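Local coordinates for protein DPSA (Streptomyces coelicolor, PDB 4CY9) that probably oxidises and binds iron and binds DNA, as a twelve-subunit Dps protein of the ferritin family, at residues D2-Y7 and I12-A17; L31-L36 and G87-E92; V61-D66 and L145-Q150; A107-L112 and R156-S161. All coordinates share one frame; numbering follows the deposited sequence.

Interaction 1. Residues D2-Y7 and I12-A17; sequences DLTPKY and IEREAA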
loop_
_atom_site.group_PDB
_atom_site.type_symbol
_atom_site.label_atom_id
_atom_site.label_comp_id
_atom_site.label_asym_id
_atom_site.label_seq_id
_atom_site.Cartn_x
_atom_site.Cartn_y
_atom_site.Cartn_z
ATOM N N ASP A 2 -38.701 -28.478 -10.082
ATOM C CA ASP A 2 -39.161 -27.674 -8.900
ATOM C C ASP A 2 -37.967 -27.288 -7.947
ATOM O O ASP A 2 -37.357 -28.106 -7.238
ATOM C CB ASP A 2 -40.206 -28.462 -8.142
ATOM C CG ASP A 2 -40.764 -27.728 -6.950
ATOM O OD1 ASP A 2 -40.528 -26.550 -6.779
ATOM O OD2 ASP A 2 -41.472 -28.355 -6.147
ATOM N N LEU A 3 -37.663 -26.005 -7.912
ATOM C CA LEU A 3 -36.541 -25.554 -7.032
ATOM C C LEU A 3 -37.099 -24.733 -5.864
ATOM O O LEU A 3 -36.346 -23.963 -5.220
ATOM C CB LEU A 3 -35.662 -24.592 -7.925
ATOM C CG LEU A 3 -34.975 -25.360 -9.056
ATOM C CD1 LEU A 3 -34.129 -24.397 -9.916
ATOM C CD2 LEU A 3 -34.135 -26.512 -8.568
ATOM N N THR A 4 -38.367 -24.918 -5.468
ATOM C CA THR A 4 -38.868 -24.163 -4.322
ATOM C C THR A 4 -38.031 -24.564 -3.075
ATOM O O THR A 4 -37.893 -25.733 -2.719
ATOM C CB THR A 4 -40.341 -24.669 -3.989
ATOM O OG1 THR A 4 -41.132 -24.401 -5.161
ATOM C CG2 THR A 4 -40.940 -23.860 -2.788
ATOM N N PRO A 5 -37.504 -23.531 -2.364
ATOM C CA PRO A 5 -36.642 -23.832 -1.244
ATOM C C PRO A 5 -37.472 -24.018 0.049
ATOM O O PRO A 5 -38.688 -23.672 0.108
ATOM C CB PRO A 5 -35.784 -22.538 -1.103
ATOM C CG PRO A 5 -36.700 -21.415 -1.613
ATOM C CD PRO A 5 -37.437 -22.128 -2.811
ATOM N N LYS A 6 -36.777 -24.473 1.109
ATOM C CA LYS A 6 -37.403 -24.559 2.440
ATOM C C LYS A 6 -37.413 -23.267 3.230
ATOM O O LYS A 6 -38.261 -23.100 4.125
ATOM C CB LYS A 6 -36.733 -25.695 3.272
ATOM C CG LYS A 6 -36.939 -27.006 2.521
ATOM C CD LYS A 6 -36.313 -28.119 3.339
ATOM C CE LYS A 6 -36.563 -29.405 2.534
ATOM N NZ LYS A 6 -35.492 -30.382 2.862
ATOM N N TYR A 7 -36.528 -22.300 2.935
ATOM C CA TYR A 7 -36.570 -21.013 3.546
ATOM C C TYR A 7 -36.127 -20.085 2.421
ATOM O O TYR A 7 -35.545 -20.574 1.485
ATOM C CB TYR A 7 -35.480 -20.935 4.754
ATOM C CG TYR A 7 -34.047 -20.928 4.201
ATOM C CD1 TYR A 7 -33.365 -22.142 3.953
ATOM C CD2 TYR A 7 -33.327 -19.691 3.926
ATOM C CE1 TYR A 7 -32.097 -22.158 3.438
ATOM C CE2 TYR A 7 -32.046 -19.721 3.307
ATOM C CZ TYR A 7 -31.425 -20.952 3.132
ATOM O OH TYR A 7 -30.167 -20.999 2.547
ATOM N N ILE A 12 -40.064 -12.630 0.797
ATOM C CA ILE A 12 -40.227 -13.273 -0.515
ATOM C C ILE A 12 -40.943 -14.579 -0.253
ATOM O O ILE A 12 -40.580 -15.293 0.661
ATOM C CB ILE A 12 -38.839 -13.617 -1.177
ATOM C CG1 ILE A 12 -38.042 -12.334 -1.460
ATOM C CG2 ILE A 12 -39.039 -14.442 -2.473
ATOM C CD1 ILE A 12 -36.752 -12.572 -2.231
ATOM N N GLU A 13 -41.945 -14.940 -1.049
ATOM C CA GLU A 13 -42.628 -16.262 -0.918
ATOM C C GLU A 13 -41.747 -17.346 -1.495
ATOM O O GLU A 13 -41.012 -17.105 -2.497
ATOM C CB GLU A 13 -43.997 -16.307 -1.688
ATOM C CG GLU A 13 -44.996 -15.334 -1.028
ATOM C CD GLU A 13 -45.299 -15.643 0.495
ATOM O OE1 GLU A 13 -45.389 -16.834 0.915
ATOM O OE2 GLU A 13 -45.415 -14.683 1.319
ATOM N N ARG A 14 -41.770 -18.517 -0.878
ATOM C CA ARG A 14 -40.855 -19.618 -1.330
ATOM C C ARG A 14 -41.052 -20.032 -2.765
ATOM O O ARG A 14 -40.103 -20.265 -3.517
ATOM C CB ARG A 14 -40.934 -20.811 -0.356
ATOM C CG ARG A 14 -40.301 -20.329 0.968
ATOM C CD ARG A 14 -40.241 -21.405 2.078
ATOM N NE ARG A 14 -41.559 -21.985 2.243
ATOM C CZ ARG A 14 -41.975 -23.202 1.805
ATOM N NH1 ARG A 14 -41.206 -24.071 1.160
ATOM N NH2 ARG A 14 -43.255 -23.588 2.025
ATOM N N GLU A 15 -42.322 -20.160 -3.203
ATOM C CA GLU A 15 -42.507 -20.593 -4.609
ATOM C C GLU A 15 -41.917 -19.553 -5.617
ATOM O O GLU A 15 -41.216 -19.992 -6.595
ATOM C CB GLU A 15 -44.098 -20.731 -4.933
ATOM C CG GLU A 15 -44.351 -21.283 -6.340
ATOM C CD GLU A 15 -44.310 -20.301 -7.582
ATOM O OE1 GLU A 15 -44.491 -19.012 -7.310
ATOM O OE2 GLU A 15 -44.118 -20.894 -8.820
ATOM N N ALA A 16 -42.077 -18.275 -5.328
ATOM C CA ALA A 16 -41.535 -17.188 -6.218
ATOM C C ALA A 16 -39.972 -17.292 -6.112
ATOM O O ALA A 16 -39.232 -17.200 -7.159
ATOM C CB ALA A 16 -41.967 -15.786 -5.807
ATOM N N ALA A 17 -39.464 -17.476 -4.868
ATOM C CA ALA A 17 -37.947 -17.629 -4.770
ATOM C C ALA A 17 -37.489 -18.835 -5.601
ATOM O O ALA A 17 -36.393 -18.745 -6.223
ATOM C CB ALA A 17 -37.558 -17.862 -3.282
HETATM O O HOH W 1 -40.743 -22.572 -7.219
#
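A mixed polar and apolar contact at the edge of the chain holds Thr4 and Pro5 of the N-terminal tail against Arg14 and Ala17 in the first turn of helix 14-44. Arg14 reaches back to the tail: NH1 bonds the backbone oxygen Pro5 O over 2.8 Å, at an N-H...O angle of 161° and nearly in the guanidinium plane. The bend at chi3 (-52°) swings the guanidinium toward Pro5 O, while Arg14 CD packs on Lys6 O at 3.3 Å. Proline suits its site through its compact apolar ring, whose CG meets Ala17 CB at 4.0 Å; a small alanine lets the tail come this close. The tail itself is shaped by an Asx turn, Asp2 OD1 accepting from Thr4 N, which meets it from above the carboxylate plane; the same oxygen also accepts from Thr4 OG1 through its syn lone pair. Thr4 OG1 also receives a water that bridges to Glu15 O, while Thr4 CG2, anti to the backbone N, rests 3.8 Å from Arg14 O. A valine in place of Thr4 would probably leave this water without one of its anchors and Asp2 OD1 with one donor fewer. Lys6 NZ bonds Gly163 O of the second subunit.

Interaction 2. Residues L31-L36 and G87-E92; sequences LNDLHL and GALVAE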
loop_
_atom_site.group_PDB
_atom_site.type_symbol
_atom_site.label_atom_id
_atom_site.label_comp_id
_atom_site.label_asym_id
_atom_site.label_seq_id
_atom_site.Cartn_x
_atom_site.Cartn_y
_atom_site.Cartn_z
ATOM N N LEU A 31 -22.278 -17.143 -16.649
ATOM C CA LEU A 31 -21.119 -16.353 -16.193
ATOM C C LEU A 31 -19.919 -17.305 -16.026
ATOM O O LEU A 31 -18.798 -16.894 -16.371
ATOM C CB LEU A 31 -21.458 -15.703 -14.827
ATOM C CG LEU A 31 -22.487 -14.542 -15.048
ATOM C CD1 LEU A 31 -22.948 -14.180 -13.572
ATOM C CD2 LEU A 31 -21.810 -13.273 -15.674
ATOM N N ASN A 32 -20.133 -18.563 -15.568
ATOM C CA ASN A 32 -18.965 -19.448 -15.428
ATOM C C ASN A 32 -18.452 -19.833 -16.774
ATOM O O ASN A 32 -17.228 -19.836 -16.999
ATOM C CB ASN A 32 -19.410 -20.693 -14.676
ATOM C CG ASN A 32 -19.503 -20.437 -13.146
ATOM O OD1 ASN A 32 -18.897 -19.503 -12.600
ATOM N ND2 ASN A 32 -20.273 -21.347 -12.428
ATOM N N ASP A 33 -19.368 -20.108 -17.729
ATOM C CA ASP A 33 -18.853 -20.442 -19.082
ATOM C C ASP A 33 -18.138 -19.191 -19.673
ATOM O O ASP A 33 -17.066 -19.327 -20.289
ATOM C CB ASP A 33 -20.091 -20.789 -19.932
ATOM C CG ASP A 33 -19.750 -21.517 -21.265
ATOM O OD1 ASP A 33 -18.612 -21.406 -21.805
ATOM O OD2 ASP A 33 -20.683 -22.259 -21.681
ATOM N N LEU A 34 -18.618 -17.971 -19.374
ATOM C CA LEU A 34 -17.967 -16.818 -19.943
ATOM C C LEU A 34 -16.542 -16.628 -19.341
ATOM O O LEU A 34 -15.623 -16.369 -20.128
ATOM C CB LEU A 34 -18.787 -15.531 -19.540
ATOM C CG LEU A 34 -18.134 -14.220 -20.049
ATOM C CD1 LEU A 34 -18.005 -14.179 -21.609
ATOM C CD2 LEU A 34 -19.173 -13.059 -19.707
ATOM N N HIS A 35 -16.366 -16.730 -18.011
ATOM C CA HIS A 35 -14.949 -16.523 -17.606
ATOM C C HIS A 35 -13.988 -17.674 -18.021
ATOM O O HIS A 35 -12.836 -17.418 -18.322
ATOM C CB HIS A 35 -14.774 -16.204 -16.102
ATOM C CG HIS A 35 -15.156 -17.304 -15.129
ATOM N ND1 HIS A 35 -14.273 -18.305 -14.776
ATOM C CD2 HIS A 35 -16.232 -17.376 -14.235
ATOM C CE1 HIS A 35 -14.849 -19.100 -13.766
ATOM N NE2 HIS A 35 -16.042 -18.540 -13.451
ATOM N N LEU A 36 -14.504 -18.906 -18.136
ATOM C CA LEU A 36 -13.654 -19.999 -18.717
ATOM C C LEU A 36 -13.341 -19.613 -20.163
ATOM O O LEU A 36 -12.179 -19.791 -20.618
ATOM C CB LEU A 36 -14.488 -21.349 -18.780
ATOM C CG LEU A 36 -14.707 -21.832 -17.339
ATOM C CD1 LEU A 36 -15.718 -23.041 -17.415
ATOM C CD2 LEU A 36 -13.414 -22.437 -16.682
ATOM N N GLY A 87 -19.791 -30.403 -15.434
ATOM C CA GLY A 87 -20.753 -31.399 -16.092
ATOM C C GLY A 87 -22.213 -30.826 -15.995
ATOM O O GLY A 87 -22.934 -30.886 -16.995
ATOM N N ALA A 88 -22.548 -30.220 -14.889
ATOM C CA ALA A 88 -23.861 -29.599 -14.799
ATOM C C ALA A 88 -24.023 -28.447 -15.714
ATOM O O ALA A 88 -25.064 -28.224 -16.309
ATOM C CB ALA A 88 -24.111 -29.150 -13.327
ATOM N N LEU A 89 -22.976 -27.592 -15.772
ATOM C CA LEU A 89 -23.008 -26.469 -16.704
ATOM C C LEU A 89 -23.237 -26.961 -18.132
ATOM O O LEU A 89 -24.114 -26.434 -18.856
ATOM C CB LEU A 89 -21.615 -25.767 -16.570
ATOM C CG LEU A 89 -21.489 -24.401 -17.286
ATOM C CD1 LEU A 89 -20.121 -23.744 -16.830
ATOM C CD2 LEU A 89 -21.397 -24.562 -18.773
ATOM N N VAL A 90 -22.459 -27.965 -18.559
ATOM C CA VAL A 90 -22.646 -28.398 -19.952
ATOM C C VAL A 90 -24.041 -29.112 -20.186
ATOM O O VAL A 90 -24.594 -28.918 -21.278
ATOM C CB VAL A 90 -21.473 -29.394 -20.261
ATOM C CG1 VAL A 90 -21.704 -30.107 -21.629
ATOM C CG2 VAL A 90 -20.134 -28.566 -20.384
ATOM N N ALA A 91 -24.499 -29.778 -19.184
ATOM C CA ALA A 91 -25.840 -30.467 -19.299
ATOM C C ALA A 91 -26.972 -29.453 -19.347
ATOM O O ALA A 91 -27.965 -29.673 -20.043
ATOM C CB ALA A 91 -26.016 -31.393 -18.153
ATOM N N GLU A 92 -26.865 -28.340 -18.602
ATOM C CA GLU A 92 -28.022 -27.428 -18.458
ATOM C C GLU A 92 -27.946 -26.220 -19.342
ATOM O O GLU A 92 -28.949 -25.518 -19.524
ATOM C CB GLU A 92 -28.122 -26.955 -17.003
ATOM C CG GLU A 92 -28.292 -28.162 -16.039
ATOM C CD GLU A 92 -28.446 -27.725 -14.609
ATOM O OE1 GLU A 92 -28.663 -26.490 -14.271
ATOM O OE2 GLU A 92 -28.417 -28.655 -13.806
#
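The axes of the short segments 31-36 and 87-92 pass 10.9 Å apart at 111°, so helix 86-92 lies across helix 14-44, with Asp33 and Leu89 as the nearest backbone pair. At that spacing one long apolar side chain has to bridge the gap, and Leu89 does so. Its CG stands anti to the backbone N (chi1 -170°), which carries the isobutyl fork outward to the other helix. One prong, CD1, rests on Asn32 CB at 3.8 Å and comes near Leu36 CD1 at 4.5 Å; the other, CD2, meets Asp33 OD2 at 3.8 Å, the two side chains crossing at about a right angle. With Leu89 replaced by an alanine, both methyls would be lost, which is likely to open a gap over Asn32 CB and Asp33. Asn32 offers its methylene to the leucine, while its OD1 accepts from His35 NE2 over 3.1 Å, a rather bent bond of 140°. Asp33 OD2, in turn, is bonded by Trp95 NE1 and forms a salt bridge with Arg93. Such a short helix in the long connection between the second and third bundle helices is a hallmark of Dps proteins, and here Leu89 also packs on Pro86 of the third subunit. The two segments thus meet through van der Waals contacts, without a hydrogen bond between them, and direction comes instead from the polar bonds Asp33 makes just beyond helix 86-92.

Interaction 3. Residues V61-D66 and L145-Q150; sequences VDQVRD and LRDLEQ
Gln63 and Asp147 face each other between helices 50-77 and 135-158, two members of the four-helix bundle that defines the ferritin fold. Their side chains cross at about a right angle, and the amide and carboxylate planes are turned 72° apart, so the two flat groups do not meet as a coplanar pair. Gln63 extends with CG anti to the backbone N (chi1 -176°) and, as modelled, bends at chi2 toward the carboxylate. Gln63 NE2 is placed only 2.4 Å from Asp147 OD2, with an N-H...O angle of 116°; because this is too short, and Gln63 was deposited in two conformers, both the bend and the details of the bond are doubtful. The pairing of types is still sensible, since an amide has N-H groups for a carboxylate and an oxygen for water. One water donates to Gln63 OE1 at 2.9 Å and, weakly, to Asp147 OD1 at 3.4 Å, bridging the pair. Asp147 also packs on Met67, one turn further along helix 50-77.

One position along each chain, the contact turns apolar. Val64 and Leu148 again cross at about a right angle, each giving one methyl to the meeting. Both are buried, and branched aliphatic chains suit a helix interface that has to be filled without polar groups. Leu148 also packs on Gln60 and Met67, while Val64 touches His35 of helix 14-44. The neighbouring Glu149 forms salt bridges with Arg124 and with Arg74 of the fourth subunit. Across the interface the methyls Val64 CG2 and Leu148 CD2 stand 4.1 Å apart.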
loop_
_atom_site.group_PDB
_atom_site.type_symbol
_atom_site.label_atom_id
_atom_site.label_comp_id
_atom_site.label_asym_id
_atom_site.label_seq_id
_atom_site.Cartn_x
_atom_site.Cartn_y
_atom_site.Cartn_z
ATOM N N VAL A 61 -11.902 -11.019 -16.914
ATOM C CA VAL A 61 -11.947 -12.372 -16.301
ATOM C C VAL A 61 -12.237 -12.203 -14.818
ATOM O O VAL A 61 -13.097 -12.850 -14.206
ATOM C CB VAL A 61 -10.591 -13.122 -16.460
ATOM C CG1 VAL A 61 -10.599 -14.412 -15.594
ATOM C CG2 VAL A 61 -10.465 -13.537 -17.945
ATOM N N ASP A 62 -11.487 -11.272 -14.204
ATOM C CA ASP A 62 -11.642 -11.086 -12.759
ATOM C C ASP A 62 -13.029 -10.546 -12.405
ATOM O O ASP A 62 -13.629 -11.014 -11.441
ATOM C CB ASP A 62 -10.623 -10.015 -12.205
ATOM C CG ASP A 62 -9.135 -10.481 -12.348
ATOM O OD1 ASP A 62 -8.891 -11.686 -12.474
ATOM O OD2 ASP A 62 -8.272 -9.533 -12.361
ATOM N N GLN A 63 -13.519 -9.608 -13.209
ATOM C CA GLN A 63 -14.836 -8.994 -12.964
ATOM C C GLN A 63 -15.954 -10.049 -13.134
ATOM O O GLN A 63 -16.959 -10.102 -12.325
ATOM C CB GLN A 63 -15.092 -7.802 -13.945
ATOM C CG GLN A 63 -16.425 -7.174 -13.558
ATOM C CD GLN A 63 -16.646 -5.600 -13.476
ATOM O OE1 GLN A 63 -15.870 -4.718 -13.910
ATOM N NE2 GLN A 63 -17.785 -5.285 -12.909
ATOM N N VAL A 64 -15.831 -10.878 -14.171
ATOM C CA VAL A 64 -16.868 -11.918 -14.399
ATOM C C VAL A 64 -16.832 -13.009 -13.322
ATOM O O VAL A 64 -17.895 -13.505 -12.886
ATOM C CB VAL A 64 -16.696 -12.535 -15.843
ATOM C CG1 VAL A 64 -17.667 -13.740 -16.080
ATOM C CG2 VAL A 64 -17.009 -11.414 -16.913
ATOM N N ARG A 65 -15.633 -13.370 -12.872
ATOM C CA ARG A 65 -15.603 -14.334 -11.731
ATOM C C ARG A 65 -16.288 -13.702 -10.484
ATOM O O ARG A 65 -16.988 -14.453 -9.746
ATOM C CB ARG A 65 -14.106 -14.695 -11.344
ATOM C CG ARG A 65 -13.542 -15.638 -12.454
ATOM C CD ARG A 65 -11.963 -15.650 -12.281
ATOM N NE ARG A 65 -11.419 -16.710 -13.188
ATOM C CZ ARG A 65 -10.074 -16.932 -13.298
ATOM N NH1 ARG A 65 -9.203 -16.080 -12.663
ATOM N NH2 ARG A 65 -9.703 -17.944 -14.029
ATOM N N ASP A 66 -16.104 -12.411 -10.245
ATOM C CA ASP A 66 -16.755 -11.742 -9.126
ATOM C C ASP A 66 -18.306 -11.778 -9.326
ATOM O O ASP A 66 -19.074 -11.994 -8.368
ATOM C CB ASP A 66 -16.312 -10.266 -8.984
ATOM C CG ASP A 66 -14.891 -10.091 -8.364
ATOM O OD1 ASP A 66 -14.395 -11.039 -7.813
ATOM O OD2 ASP A 66 -14.374 -8.931 -8.457
ATOM N N LEU A 145 -25.240 -6.441 -15.693
ATOM C CA LEU A 145 -25.627 -6.275 -17.126
ATOM C C LEU A 145 -24.847 -5.095 -17.704
ATOM O O LEU A 145 -24.277 -5.185 -18.809
ATOM C CB LEU A 145 -27.164 -5.982 -17.170
ATOM C CG LEU A 145 -27.609 -5.478 -18.626
ATOM C CD1 LEU A 145 -27.455 -6.610 -19.662
ATOM C CD2 LEU A 145 -29.126 -5.193 -18.407
ATOM N N ARG A 146 -24.816 -3.966 -17.015
ATOM C CA ARG A 146 -24.138 -2.763 -17.621
ATOM C C ARG A 146 -22.644 -3.011 -17.755
ATOM O O ARG A 146 -22.049 -2.718 -18.805
ATOM C CB ARG A 146 -24.363 -1.523 -16.732
ATOM C CG ARG A 146 -23.731 -0.263 -17.459
ATOM C CD ARG A 146 -24.192 1.096 -16.764
ATOM N NE ARG A 146 -23.584 1.165 -15.402
ATOM C CZ ARG A 146 -24.266 0.959 -14.268
ATOM N NH1 ARG A 146 -25.589 0.661 -14.243
ATOM N NH2 ARG A 146 -23.605 0.998 -13.059
ATOM N N ASP A 147 -22.040 -3.616 -16.733
ATOM C CA ASP A 147 -20.598 -3.914 -16.847
ATOM C C ASP A 147 -20.306 -4.871 -18.023
ATOM O O ASP A 147 -19.300 -4.664 -18.746
ATOM C CB ASP A 147 -20.080 -4.560 -15.526
ATOM C CG ASP A 147 -19.893 -3.485 -14.398
ATOM O OD1 ASP A 147 -19.918 -2.275 -14.653
ATOM O OD2 ASP A 147 -19.702 -3.921 -13.261
ATOM N N LEU A 148 -21.163 -5.873 -18.217
ATOM C CA LEU A 148 -20.931 -6.817 -19.337
ATOM C C LEU A 148 -21.104 -6.060 -20.648
ATOM O O LEU A 148 -20.281 -6.285 -21.598
ATOM C CB LEU A 148 -21.985 -7.967 -19.318
ATOM C CG LEU A 148 -21.723 -8.878 -18.047
ATOM C CD1 LEU A 148 -22.973 -9.786 -17.744
ATOM C CD2 LEU A 148 -20.491 -9.821 -18.294
ATOM N N GLU A 149 -22.136 -5.190 -20.762
ATOM C CA GLU A 149 -22.288 -4.432 -22.019
ATOM C C GLU A 149 -21.097 -3.508 -22.249
ATOM O O GLU A 149 -20.714 -3.278 -23.420
ATOM C CB GLU A 149 -23.549 -3.553 -21.918
ATOM C CG GLU A 149 -24.787 -4.420 -22.003
ATOM C CD GLU A 149 -26.059 -3.586 -21.760
ATOM O OE1 GLU A 149 -26.007 -2.475 -21.148
ATOM O OE2 GLU A 149 -27.177 -4.152 -22.061
ATOM N N GLN A 150 -20.486 -2.951 -21.181
ATOM C CA GLN A 150 -19.368 -2.052 -21.417
ATOM C C GLN A 150 -18.136 -2.849 -21.878
ATOM O O GLN A 150 -17.326 -2.368 -22.695
ATOM C CB GLN A 150 -18.977 -1.205 -20.151
ATOM C CG GLN A 150 -20.195 -0.196 -19.814
ATOM C CD GLN A 150 -20.437 0.807 -20.962
ATOM O OE1 GLN A 150 -19.420 1.440 -21.577
ATOM N NE2 GLN A 150 -21.626 0.886 -21.352
HETATM O O HOH W 2 -16.544 -2.056 -14.720
#

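Interaction 4. Residues A107-L112 and R156-S161; sequences AHLGAL and RAHLES
Leu109 CD1 sits over one face of the His158 imidazole, 3.8 Å from the ring centroid and 26° off the ring normal, in a CH-pi contact. The methyl lies offset toward the rim, closest to His158 CG at 3.4 Å, and the leucine chain comes in obliquely. Next to it Leu159 turns toward the same helix: CD1 packs on Gly110 CA at 3.8 Å and lies as far from Leu109 O, while CD2 approaches Leu109 CB at 4.3 Å. At Gly110 the leucine methyl thus meets main-chain CA, and the absence of a side chain probably helps to keep the helix surface low here.

Around this first shell, the ring of His158 is fixed by a bond from ND1 to Phe154 O, one turn back, and by a T-shaped stack with Phe50 of the fifth subunit. Leu109 is backed by Val53 and Met56 of helix 50-77 and by Val155, and backbone bonds between Leu159 and Ala167 tie the C-terminal tail back to segment 156-161. The contact joins the start of helix 105-133 to the end region of helix 135-158, as expected of the antiparallel hairpin formed by the last two helices of a ferritin-like four-helix bundle.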
loop_
_atom_site.group_PDB
_atom_site.type_symbol
_atom_site.label_atom_id
_atom_site.label_comp_id
_atom_site.label_asym_id
_atom_site.label_seq_id
_atom_site.Cartn_x
_atom_site.Cartn_y
_atom_site.Cartn_z
ATOM N N ALA A 107 -10.102 -12.018 -35.000
ATOM C CA ALA A 107 -10.972 -13.022 -35.152
ATOM C C ALA A 107 -11.657 -13.467 -33.779
ATOM O O ALA A 107 -12.886 -13.836 -33.690
ATOM C CB ALA A 107 -10.338 -14.256 -35.762
ATOM N N HIS A 108 -10.832 -13.599 -32.755
ATOM C CA HIS A 108 -11.425 -13.941 -31.430
ATOM C C HIS A 108 -12.349 -12.813 -30.965
ATOM O O HIS A 108 -13.409 -13.106 -30.352
ATOM C CB HIS A 108 -10.333 -14.077 -30.397
ATOM C CG HIS A 108 -9.762 -15.448 -30.351
ATOM N ND1 HIS A 108 -10.514 -16.507 -29.905
ATOM C CD2 HIS A 108 -8.424 -15.948 -30.572
ATOM C CE1 HIS A 108 -9.784 -17.670 -29.925
ATOM N NE2 HIS A 108 -8.493 -17.338 -30.333
ATOM N N LEU A 109 -11.995 -11.563 -31.203
ATOM C CA LEU A 109 -12.888 -10.473 -30.705
ATOM C C LEU A 109 -14.230 -10.560 -31.470
ATOM O O LEU A 109 -15.270 -10.320 -30.856
ATOM C CB LEU A 109 -12.250 -9.070 -30.969
ATOM C CG LEU A 109 -11.045 -8.841 -29.984
ATOM C CD1 LEU A 109 -10.514 -7.413 -30.165
ATOM C CD2 LEU A 109 -11.432 -9.053 -28.501
ATOM N N GLY A 110 -14.245 -10.836 -32.798
ATOM C CA GLY A 110 -15.493 -11.094 -33.520
ATOM C C GLY A 110 -16.376 -12.148 -32.847
ATOM O O GLY A 110 -17.609 -11.982 -32.714
ATOM N N ALA A 111 -15.761 -13.321 -32.488
ATOM C CA ALA A 111 -16.531 -14.425 -31.897
ATOM C C ALA A 111 -16.930 -14.049 -30.458
ATOM O O ALA A 111 -18.040 -14.388 -30.035
ATOM C CB ALA A 111 -15.672 -15.685 -31.851
ATOM N N LEU A 112 -16.088 -13.350 -29.718
ATOM C CA LEU A 112 -16.488 -12.962 -28.386
ATOM C C LEU A 112 -17.624 -11.905 -28.395
ATOM O O LEU A 112 -18.468 -11.878 -27.469
ATOM C CB LEU A 112 -15.200 -12.462 -27.707
ATOM C CG LEU A 112 -15.225 -12.265 -26.211
ATOM C CD1 LEU A 112 -15.620 -13.529 -25.451
ATOM C CD2 LEU A 112 -13.873 -11.722 -25.714
ATOM N N ARG A 156 -16.208 -4.648 -29.246
ATOM C CA ARG A 156 -16.720 -4.060 -30.494
ATOM C C ARG A 156 -15.947 -2.879 -31.035
ATOM O O ARG A 156 -15.922 -2.704 -32.289
ATOM C CB ARG A 156 -18.200 -3.562 -30.296
ATOM C CG ARG A 156 -19.121 -4.799 -30.181
ATOM C CD ARG A 156 -20.550 -4.223 -29.682
ATOM N NE ARG A 156 -21.504 -5.292 -29.941
ATOM C CZ ARG A 156 -22.834 -5.044 -29.913
ATOM N NH1 ARG A 156 -23.306 -3.843 -29.507
ATOM N NH2 ARG A 156 -23.693 -5.991 -30.308
ATOM N N ALA A 157 -15.379 -2.048 -30.167
ATOM C CA ALA A 157 -14.626 -0.893 -30.660
ATOM C C ALA A 157 -13.458 -1.300 -31.585
ATOM O O ALA A 157 -13.148 -0.560 -32.536
ATOM C CB ALA A 157 -14.107 -0.044 -29.458
ATOM N N HIS A 158 -12.908 -2.479 -31.317
ATOM C CA HIS A 158 -11.793 -3.012 -32.187
ATOM C C HIS A 158 -12.278 -3.355 -33.552
ATOM O O HIS A 158 -11.513 -3.255 -34.535
ATOM C CB HIS A 158 -11.278 -4.247 -31.577
ATOM C CG HIS A 158 -10.359 -3.994 -30.416
ATOM N ND1 HIS A 158 -10.825 -3.905 -29.098
ATOM C CD2 HIS A 158 -8.949 -3.844 -30.366
ATOM C CE1 HIS A 158 -9.715 -3.675 -28.287
ATOM N NE2 HIS A 158 -8.603 -3.678 -29.062
ATOM N N LEU A 159 -13.595 -3.615 -33.676
ATOM C CA LEU A 159 -14.222 -4.095 -34.980
ATOM C C LEU A 159 -14.946 -2.970 -35.679
ATOM O O LEU A 159 -15.697 -3.178 -36.710
ATOM C CB LEU A 159 -15.322 -5.182 -34.539
ATOM C CG LEU A 159 -14.733 -6.319 -33.669
ATOM C CD1 LEU A 159 -15.818 -7.320 -33.100
ATOM C CD2 LEU A 159 -13.640 -7.077 -34.462
ATOM N N GLU A 160 -14.939 -1.775 -35.117
ATOM C CA GLU A 160 -15.837 -0.673 -35.574
ATOM C C GLU A 160 -15.119 0.259 -36.542
ATOM O O GLU A 160 -13.886 0.607 -36.353
ATOM C CB GLU A 160 -16.204 0.183 -34.330
ATOM C CG GLU A 160 -17.289 1.262 -34.541
ATOM C CD GLU A 160 -17.592 1.967 -33.204
ATOM O OE1 GLU A 160 -17.040 1.581 -32.046
ATOM O OE2 GLU A 160 -18.360 2.964 -33.266
ATOM N N SER A 161 -15.914 0.766 -37.539
ATOM C CA SER A 161 -15.349 1.701 -38.539
ATOM C C SER A 161 -15.455 3.146 -38.000
ATOM O O SER A 161 -16.225 3.450 -37.060
ATOM C CB SER A 161 -16.184 1.513 -39.842
ATOM O OG SER A 161 -17.512 2.113 -39.580
#

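The four contacts are spread along the ferritin-like bundle and the tail and short helix that lie against it. Interactions 1 and 4 lie on opposite sides of the chain's centre, their centres about 41 Å apart, while interactions 2 and 3 lie nearer the middle, about 16 Å apart and touching where Leu31, Leu34 and His35 pack on Val64, Arg65 and Leu148. Helix 14-44 serves interactions 1 and 2, and helix 135-158 serves interactions 3 and 4, whose centres are about 17 Å apart. Along the chain, interaction 1 closes before the others open; the segments of interactions 2 and 3 alternate, as do those of 3 and 4. Sequence-distant helices are thereby interlocked, and every contact also adjoins another subunit of the dodecamer.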